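Local coordinates for protein plastocyanin (PDB 1KDJ) that carries electrons from the cytochrome b6-f complex to P700 of photosystem I by means of a single bound copper ion, at residues Ser59-Glu62 against Asn63-Leu66. Sequence-based numbering, arbitrary orientation.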
loop_
_atom_site.group_PDB
_atom_site.type_symbol
_atom_site.label_atom_id
_atom_site.label_comp_id
_atom_site.label_asym_id
_atom_site.label_seq_id
_atom_site.Cartn_x
_atom_site.Cartn_y
_atom_site.Cartn_z
ATOM N N SER A 59 0.898 7.016 2.260
ATOM C CA SER A 59 1.769 6.033 2.847
ATOM C C SER A 59 1.636 6.041 4.342
ATOM O O SER A 59 1.280 7.032 4.980
ATOM C CB SER A 59 3.170 6.331 2.492
ATOM O OG SER A 59 3.380 6.267 1.098
ATOM N N MET A 60 1.802 4.857 4.926
ATOM C CA MET A 60 1.874 4.744 6.376
ATOM C C MET A 60 3.240 5.257 6.797
ATOM O O MET A 60 4.253 5.197 6.102
ATOM C CB MET A 60 1.750 3.295 6.869
ATOM C CG MET A 60 0.286 2.945 6.890
ATOM S SD MET A 60 -0.057 1.195 7.242
ATOM C CE MET A 60 0.136 1.304 9.006
ATOM N N ASP A 61 3.242 5.757 8.009
ATOM C CA ASP A 61 4.450 6.257 8.612
ATOM C C ASP A 61 5.297 5.007 8.821
ATOM O O ASP A 61 4.739 4.044 9.352
ATOM C CB ASP A 61 3.959 6.936 9.884
ATOM C CG ASP A 61 5.004 7.628 10.731
ATOM O OD1 ASP A 61 6.070 7.951 10.200
ATOM O OD2 ASP A 61 4.739 7.839 11.921
ATOM N N GLU A 62 6.573 4.861 8.479
ATOM C CA GLU A 62 7.230 3.577 8.714
ATOM C C GLU A 62 7.362 3.171 10.189
ATOM O O GLU A 62 7.940 2.136 10.496
ATOM C CB GLU A 62 8.614 3.566 8.067
ATOM C CG GLU A 62 8.556 3.591 6.535
ATOM C CD GLU A 62 9.883 3.359 5.790
ATOM O OE1 GLU A 62 10.957 3.507 6.403
ATOM O OE2 GLU A 62 9.843 3.020 4.592
ATOM N N ASN A 63 6.829 3.909 11.168
ATOM C CA ASN A 63 6.841 3.516 12.580
ATOM C C ASN A 63 5.414 3.090 12.959
ATOM O O ASN A 63 4.951 3.131 14.102
ATOM C CB ASN A 63 7.300 4.724 13.418
ATOM C CG ASN A 63 7.296 4.527 14.938
ATOM O OD1 ASN A 63 8.000 3.676 15.484
ATOM N ND2 ASN A 63 6.548 5.302 15.702
ATOM N N ASP A 64 4.668 2.663 11.952
ATOM C CA ASP A 64 3.265 2.323 12.073
ATOM C C ASP A 64 3.127 0.929 11.466
ATOM O O ASP A 64 3.755 0.607 10.450
ATOM C CB ASP A 64 2.487 3.346 11.282
ATOM C CG ASP A 64 1.304 3.956 11.977
ATOM O OD1 ASP A 64 0.217 3.375 11.882
ATOM O OD2 ASP A 64 1.477 5.017 12.587
ATOM N N LEU A 65 2.350 0.065 12.091
ATOM C CA LEU A 65 2.102 -1.261 11.559
ATOM C C LEU A 65 0.645 -1.472 11.792
ATOM O O LEU A 65 0.077 -0.958 12.750
ATOM C CB LEU A 65 2.877 -2.386 12.277
ATOM C CG LEU A 65 4.379 -2.465 11.982
ATOM C CD1 LEU A 65 4.984 -3.576 12.792
ATOM C CD2 LEU A 65 4.666 -2.776 10.539
ATOM N N LEU A 66 0.007 -2.142 10.837
ATOM C CA LEU A 66 -1.364 -2.592 11.016
ATOM C C LEU A 66 -1.333 -3.687 12.111
ATOM O O LEU A 66 -0.364 -4.448 12.246
ATOM C CB LEU A 66 -1.884 -3.155 9.680
ATOM C CG LEU A 66 -1.984 -2.142 8.525
ATOM C CD1 LEU A 66 -2.249 -2.871 7.225
ATOM C CD2 LEU A 66 -3.074 -1.120 8.840
#
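Met60 spans the mouth of a tight bend and lays its terminal methyl over the backbone where Leu65 passes into Leu66, CE lying 3.9 Å from Leu66 N. Its chain runs extended through CG to SD and then bends (chi3 80°), which turns CE toward the side chain of Asp64, 3.5 Å from OD1. Leu66 is met crosswise: its CD2 stands 4.0 Å from Met60 CE, and its branch point CG also packs against SD. An alanine here takes away the methyl that packs on Leu66 CD2 and would probably open a gap between Asp64 and Leu66.

The bend itself is a type I beta turn from Asp61 to Asp64, closed by a weak hydrogen bond from Asp64 N to Asp61 O (2.9 Å, with an N-H...O angle of 123°). Across the turn Asp61 CB comes within 4.1 Å of Asp64 CB, and Asp61 OD2 lies 4.4 Å from Asp64 OD2. Glu70 adds a further carboxylate close to Asp64, so this acidic cluster would probably raise the affinity of one of them for a proton.

This loop joins helix 49-57 to strand 72-75 in the plastocyanin fold. Met60 and Leu66 both rest on Phe73 of that strand, while backbone hydrogen bonds tie them to Ile39 and to the copper ligand His37, respectively. The Leu65-Leu66 end comes close to the copper site, the side chain of Leu65 lying about 6 Å from the ion.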